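Local coordinates for DegV family protein (Thermus thermophilus, PDB 2DT8) that binds a long-chain fatty acid, here palmitic acid, in an internal pocket and carries a bound zinc ion, at residues T7-L13 and A118-G123; V26-L32 and F58-P64. All coordinates share one frame; numbering follows the deposited sequence.

Contact 1: T7-L13 and A118-G123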
loop_
_atom_site.group_PDB
_atom_site.type_symbol
_atom_site.label_atom_id
_atom_site.label_comp_id
_atom_site.label_asym_id
_atom_site.label_seq_id
_atom_site.Cartn_x
_atom_site.Cartn_y
_atom_site.Cartn_z
ATOM N N THR A 7 1.180 10.845 -5.913
ATOM C CA THR A 7 0.595 9.787 -5.112
ATOM C C THR A 7 0.492 10.314 -3.682
ATOM O O THR A 7 0.769 11.494 -3.442
ATOM C CB THR A 7 1.439 8.471 -5.183
ATOM O OG1 THR A 7 0.724 7.409 -4.533
ATOM C CG2 THR A 7 2.805 8.651 -4.520
ATOM N N ASP A 8 0.056 9.477 -2.749
ATOM C CA ASP A 8 -0.031 9.900 -1.353
ATOM C C ASP A 8 1.013 9.123 -0.553
ATOM O O ASP A 8 1.587 8.145 -1.051
ATOM C CB ASP A 8 -1.448 9.692 -0.811
ATOM C CG ASP A 8 -1.870 8.250 -0.830
ATOM O OD1 ASP A 8 -1.375 7.492 0.025
ATOM O OD2 ASP A 8 -2.686 7.862 -1.699
ATOM N N SER A 9 1.265 9.549 0.682
ATOM C CA SER A 9 2.292 8.913 1.496
ATOM C C SER A 9 2.067 7.441 1.810
ATOM O O SER A 9 3.027 6.729 2.119
ATOM C CB SER A 9 2.495 9.700 2.797
ATOM O OG SER A 9 1.363 9.628 3.630
ATOM N N THR A 10 0.826 6.969 1.732
ATOM C CA THR A 10 0.582 5.565 2.032
ATOM C C THR A 10 1.091 4.621 0.948
ATOM O O THR A 10 0.983 3.409 1.093
ATOM C CB THR A 10 -0.919 5.248 2.341
ATOM O OG1 THR A 10 -1.703 5.331 1.144
ATOM C CG2 THR A 10 -1.462 6.209 3.386
ATOM N N SER A 11 1.636 5.159 -0.142
ATOM C CA SER A 11 2.194 4.292 -1.182
ATOM C C SER A 11 3.510 3.691 -0.658
ATOM O O SER A 11 4.068 2.776 -1.251
ATOM C CB SER A 11 2.427 5.075 -2.479
ATOM O OG SER A 11 3.190 6.248 -2.269
ATOM N N ASP A 12 3.998 4.226 0.463
ATOM C CA ASP A 12 5.190 3.707 1.144
ATOM C C ASP A 12 6.415 3.442 0.266
ATOM O O ASP A 12 7.115 2.433 0.434
ATOM C CB ASP A 12 4.826 2.420 1.906
ATOM C CG ASP A 12 3.865 2.664 3.076
ATOM O OD1 ASP A 12 3.709 3.839 3.482
ATOM O OD2 ASP A 12 3.277 1.683 3.592
ATOM N N LEU A 13 6.695 4.360 -0.649
ATOM C CA LEU A 13 7.850 4.225 -1.536
ATOM C C LEU A 13 9.116 4.747 -0.875
ATOM O O LEU A 13 9.085 5.786 -0.227
ATOM C CB LEU A 13 7.622 5.032 -2.810
ATOM C CG LEU A 13 6.653 4.429 -3.820
ATOM C CD1 LEU A 13 6.251 5.475 -4.842
ATOM C CD2 LEU A 13 7.320 3.234 -4.485
ATOM N N ALA A 118 -2.994 -0.763 -1.171
ATOM C CA ALA A 118 -2.462 -0.000 -0.048
ATOM C C ALA A 118 -0.955 -0.248 0.065
ATOM O O ALA A 118 -0.453 -1.243 -0.450
ATOM C CB ALA A 118 -3.173 -0.432 1.249
ATOM N N SER A 119 -0.247 0.647 0.753
ATOM C CA SER A 119 1.205 0.542 0.941
ATOM C C SER A 119 1.890 0.337 -0.422
ATOM O O SER A 119 1.483 0.953 -1.415
ATOM C CB SER A 119 1.529 -0.599 1.920
ATOM O OG SER A 119 2.905 -0.602 2.249
ATOM N N LEU A 120 2.915 -0.515 -0.489
ATOM C CA LEU A 120 3.607 -0.746 -1.762
ATOM C C LEU A 120 2.729 -1.338 -2.862
ATOM O O LEU A 120 3.170 -1.465 -4.005
ATOM C CB LEU A 120 4.859 -1.603 -1.559
ATOM C CG LEU A 120 6.072 -0.786 -1.114
ATOM C CD1 LEU A 120 7.264 -1.715 -0.943
ATOM C CD2 LEU A 120 6.383 0.289 -2.142
ATOM N N GLY A 121 1.496 -1.716 -2.523
ATOM C CA GLY A 121 0.573 -2.192 -3.544
ATOM C C GLY A 121 0.261 -0.994 -4.433
ATOM O O GLY A 121 0.046 -1.121 -5.643
ATOM N N VAL A 122 0.227 0.188 -3.825
ATOM C CA VAL A 122 -0.004 1.415 -4.580
ATOM C C VAL A 122 1.345 1.819 -5.177
ATOM O O VAL A 122 1.459 2.152 -6.358
ATOM C CB VAL A 122 -0.496 2.566 -3.669
ATOM C CG1 VAL A 122 -0.719 3.822 -4.504
ATOM C CG2 VAL A 122 -1.774 2.158 -2.945
ATOM N N GLY A 123 2.382 1.759 -4.347
ATOM C CA GLY A 123 3.713 2.126 -4.796
ATOM C C GLY A 123 4.199 1.388 -6.028
ATOM O O GLY A 123 4.808 2.009 -6.913
#
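Ser119, Ser11 and Asp12 give up the most surface where the turn after the parallel strand 3-8 meets the start of helix 120-135. The Ser119 hydroxyl donates to Asp12, OG to OD2 2.7 Å, reaching the carboxylate on its anti side and 19° out of its plane. Ser119 OG stands opposite its own backbone N (chi1 -172°), a setting that swings it to the carboxylate; although the residue occupies the N-cap position, its side chain makes no capping bond. Asp12 OD2 also accepts from Gly261 N and OD1 from Trp40 NE1, so both carboxylate oxygens are satisfied in a buried place.

Ser11 contributes mainly backbone and CB. Its CA lies 3.4 Å from Ser119 O, a CA-H...O contact, and its CB rests 3.9 Å from Val122 CG1. Ser11 OG turns back into its own segment and donates to Asp8 O (2.8 Å) with a C=O...donor angle of 171°; the same oxygen takes Ser11 N. Asp8 OD1 accepts from Thr10 N through its anti lone pair, closing an Asx turn at the start of the 3-10 segment 9-11. Leu120 CD2 packs on Asp12 O at 3.4 Å and meets Leu13 CD2 at 3.9 Å, while Leu13 CD2 also lies over Gly123.

The contact thus joins the C-terminal end of strand 3-8 to the N-terminus of helix 120-135 in the core of this DegV-family protein, with Ala118 beside the palmitic acid. Wholly buried, it is bordered by strand 24-32 on Thr7 and Thr10, strand 225-231 on Ser119 and Leu120, and helix 262-268 on Thr10 and Asp12.

Contact 2: V26-L32 and F58-P64. With PLM (palmitic acid), chain C.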
loop_
_atom_site.group_PDB
_atom_site.type_symbol
_atom_site.label_atom_id
_atom_site.label_comp_id
_atom_site.label_asym_id
_atom_site.label_seq_id
_atom_site.Cartn_x
_atom_site.Cartn_y
_atom_site.Cartn_z
ATOM N N VAL A 26 1.755 13.511 -1.561
ATOM C CA VAL A 26 0.866 14.289 -0.706
ATOM C C VAL A 26 0.774 13.479 0.584
ATOM O O VAL A 26 0.352 12.324 0.572
ATOM C CB VAL A 26 -0.525 14.420 -1.348
ATOM C CG1 VAL A 26 -1.453 15.177 -0.419
ATOM C CG2 VAL A 26 -0.407 15.132 -2.711
ATOM N N PRO A 27 1.172 14.069 1.719
ATOM C CA PRO A 27 1.116 13.325 2.978
ATOM C C PRO A 27 -0.227 13.128 3.650
ATOM O O PRO A 27 -1.130 13.952 3.516
ATOM C CB PRO A 27 2.058 14.117 3.882
ATOM C CG PRO A 27 1.827 15.518 3.439
ATOM C CD PRO A 27 1.797 15.391 1.910
ATOM N N LEU A 28 -0.345 11.999 4.346
ATOM C CA LEU A 28 -1.501 11.715 5.182
ATOM C C LEU A 28 -0.950 11.933 6.597
ATOM O O LEU A 28 0.272 12.117 6.780
ATOM C CB LEU A 28 -2.027 10.290 5.001
ATOM C CG LEU A 28 -3.114 10.224 3.914
ATOM C CD1 LEU A 28 -2.477 10.170 2.527
ATOM C CD2 LEU A 28 -4.017 9.020 4.141
ATOM N N TYR A 29 -1.830 11.910 7.593
ATOM C CA TYR A 29 -1.429 12.193 8.960
ATOM C C TYR A 29 -1.859 11.172 9.978
ATOM O O TYR A 29 -2.862 10.484 9.812
ATOM C CB TYR A 29 -1.996 13.549 9.390
ATOM C CG TYR A 29 -1.794 14.633 8.369
ATOM C CD1 TYR A 29 -2.659 14.765 7.282
ATOM C CD2 TYR A 29 -0.712 15.498 8.464
ATOM C CE1 TYR A 29 -2.443 15.738 6.305
ATOM C CE2 TYR A 29 -0.486 16.475 7.493
ATOM C CZ TYR A 29 -1.354 16.585 6.422
ATOM O OH TYR A 29 -1.137 17.547 5.469
ATOM N N VAL A 30 -1.081 11.114 11.050
ATOM C CA VAL A 30 -1.340 10.244 12.177
ATOM C C VAL A 30 -1.690 11.154 13.355
ATOM O O VAL A 30 -0.972 12.114 13.647
ATOM C CB VAL A 30 -0.097 9.417 12.545
ATOM C CG1 VAL A 30 -0.385 8.576 13.770
ATOM C CG2 VAL A 30 0.298 8.531 11.376
ATOM N N ASN A 31 -2.802 10.839 14.013
ATOM C CA ASN A 31 -3.275 11.581 15.181
ATOM C C ASN A 31 -2.932 10.712 16.386
ATOM O O ASN A 31 -3.478 9.616 16.547
ATOM C CB ASN A 31 -4.787 11.798 15.074
ATOM C CG ASN A 31 -5.175 12.454 13.766
ATOM O OD1 ASN A 31 -4.627 13.497 13.401
ATOM N ND2 ASN A 31 -6.122 11.851 13.052
ATOM N N LEU A 32 -2.016 11.213 17.213
ATOM C CA LEU A 32 -1.540 10.491 18.385
ATOM C C LEU A 32 -1.015 11.485 19.423
ATOM O O LEU A 32 -0.527 12.560 19.099
ATOM C CB LEU A 32 -0.409 9.545 17.964
ATOM C CG LEU A 32 0.154 8.583 19.011
ATOM C CD1 LEU A 32 -0.828 7.449 19.226
ATOM C CD2 LEU A 32 1.496 8.040 18.542
ATOM N N PHE A 58 -5.548 4.988 21.193
ATOM C CA PHE A 58 -5.241 4.493 19.865
ATOM C C PHE A 58 -5.005 5.620 18.857
ATOM O O PHE A 58 -5.569 6.702 18.953
ATOM C CB PHE A 58 -5.971 3.253 18.807
ATOM C CG PHE A 58 -5.725 1.849 19.240
ATOM C CD1 PHE A 58 -5.465 1.557 20.568
ATOM C CD2 PHE A 58 -5.816 0.802 18.327
ATOM C CE1 PHE A 58 -5.285 0.246 20.983
ATOM C CE2 PHE A 58 -5.638 -0.510 18.734
ATOM C CZ PHE A 58 -5.379 -0.790 20.074
ATOM N N PRO A 59 -4.091 5.308 17.924
ATOM C CA PRO A 59 -3.834 6.281 16.880
ATOM C C PRO A 59 -4.992 6.280 15.879
ATOM O O PRO A 59 -5.705 5.298 15.716
ATOM C CB PRO A 59 -2.551 5.897 16.040
ATOM C CG PRO A 59 -2.656 4.392 16.073
ATOM C CD PRO A 59 -3.048 4.147 17.499
ATOM N N THR A 60 -5.152 7.461 15.258
ATOM C CA THR A 60 -6.192 7.556 14.253
ATOM C C THR A 60 -5.394 8.206 13.119
ATOM O O THR A 60 -4.268 8.652 13.294
ATOM C CB THR A 60 -7.525 8.314 14.537
ATOM O OG1 THR A 60 -7.216 9.660 14.900
ATOM C CG2 THR A 60 -8.240 7.638 15.711
ATOM N N THR A 61 -6.077 8.262 11.962
ATOM C CA THR A 61 -5.396 8.816 10.807
ATOM C C THR A 61 -6.316 9.779 10.006
ATOM O O THR A 61 -7.531 9.741 10.208
ATOM C CB THR A 61 -4.843 7.747 9.784
ATOM O OG1 THR A 61 -5.924 6.940 9.303
ATOM C CG2 THR A 61 -3.860 6.833 10.499
ATOM N N SER A 62 -5.743 10.628 9.157
ATOM C CA SER A 62 -6.521 11.580 8.384
ATOM C C SER A 62 -6.001 11.675 6.948
ATOM O O SER A 62 -4.804 11.670 6.693
ATOM C CB SER A 62 -6.428 12.975 9.005
ATOM O OG SER A 62 -7.010 12.994 10.298
ATOM N N GLN A 63 -6.982 11.819 6.042
ATOM C CA GLN A 63 -6.605 11.856 4.642
ATOM C C GLN A 63 -6.299 13.337 4.368
ATOM O O GLN A 63 -6.618 14.207 5.166
ATOM C CB GLN A 63 -7.811 11.447 3.750
ATOM C CG GLN A 63 -8.925 12.502 3.677
ATOM C CD GLN A 63 -9.948 12.342 4.768
ATOM O OE1 GLN A 63 -9.627 11.943 5.884
ATOM N NE2 GLN A 63 -11.201 12.662 4.453
ATOM N N PRO A 64 -5.657 13.551 3.205
ATOM C CA PRO A 64 -5.315 14.920 2.868
ATOM C C PRO A 64 -6.560 15.761 2.459
ATOM O O PRO A 64 -7.566 15.148 2.086
ATOM C CB PRO A 64 -4.388 14.868 1.585
ATOM C CG PRO A 64 -3.979 13.414 1.562
ATOM C CD PRO A 64 -5.182 12.682 2.118
HETATM C C1 PLM C . -7.045 7.704 6.238
HETATM O O1 PLM C . -7.849 8.064 5.235
HETATM O O2 PLM C . -7.188 8.209 7.331
HETATM C C2 PLM C . -5.966 6.666 6.004
HETATM C C3 PLM C . -6.579 5.268 6.150
HETATM C C4 PLM C . -5.502 4.196 5.968
HETATM C C5 PLM C . -6.149 2.817 6.075
HETATM C C6 PLM C . -5.117 1.725 5.802
HETATM C C7 PLM C . -5.783 0.372 5.958
HETATM C C8 PLM C . -4.847 -0.720 5.498
HETATM C C9 PLM C . -5.656 -2.006 5.353
HETATM C CA PLM C . -4.740 -3.206 5.488
HETATM C CB PLM C . -4.133 -3.488 4.126
HETATM C CC PLM C . -2.656 -3.141 4.164
HETATM C CD PLM C . -1.854 -4.359 3.747
HETATM C CE PLM C . -0.370 -4.071 3.960
HETATM C CF PLM C . 0.453 -5.331 3.650
HETATM C CG PLM C . 0.607 -5.484 2.137
HETATM O O HOH W 1 -5.763 15.162 11.442
HETATM O O HOH W 2 -5.058 9.344 18.885
#
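The carboxamide of Asn31 lies in one plane with its two partners across an antiparallel strand pair: ND2 donates to Thr60 OG1 and to Ser62 OG, each at 3.1 Å, with both oxygens close to the amide plane. Two bonds from one nitrogen fix the rotation of the amide, and a water bridges Asn31 OD1 and Ser62 OG. At the Tyr29 ring, Ser62 O lies at the edge near the ring plane, 3.8 Å from CD1.

The pairing of strands 29-32 and 60-62, whose directions differ by 145°, is evidenced by alternating bridges. Tyr29 with Ser62 and Asn31 with Thr60 are hydrogen-bonded pairs, and Val30 with Thr61 between them is a non-hydrogen-bonded pair. The straightest of the four backbone bonds is Asn31 N to Thr60 O, 2.7 Å with an N-H...O angle of 175°. Tyr29, Asn31, Thr60 and Ser62 share one face of the sheet; Val30 and Thr61 share the other, where helix 262-268 covers them.

Apolar packing closes both ends. Leu32 CD1 lies alongside Pro59 CB, the two side chains pointing the same way, whereas Val26 CG1 meets Pro64 CB at 3.6 Å and Leu28 CG meets Pro64 CD.

On the Thr61 face the pairing also forms part of the fatty-acid site. Leu28 CD2 touches PLM C2 at 3.6 Å, beside the carboxylic head. Ser93 OG bonds to the same ligand, and His267 NE2 is a further partner of Thr61 OG1. With chi1 at 59°, Thr61 OG1 sits between backbone N and carbonyl carbon and donates to PLM O2 at 2.7 Å.

Overall arrangement
Contact 2 is nested along the chain inside the loop closed by contact 1, and their centres lie 14 Å apart. They join through neighbouring parallel strands 3-8 and 24-32: Ser9 N lies 2.9 Å from Val26 O and Thr7 O the same distance from Val26 N, both probable hydrogen bonds, while Asp8 CB packs 3.5 Å from Leu28 CD1. Both reach the palmitic acid, but at different places: its carboxylic head lies at contact 2, whereas the side chain of Ala118 in contact 1 comes within about 4 Å of the ligand. The zinc ion is more remote, about 13 Å from the side chain of Pro64, which lies about 9 Å from that of the zinc ligand Glu67.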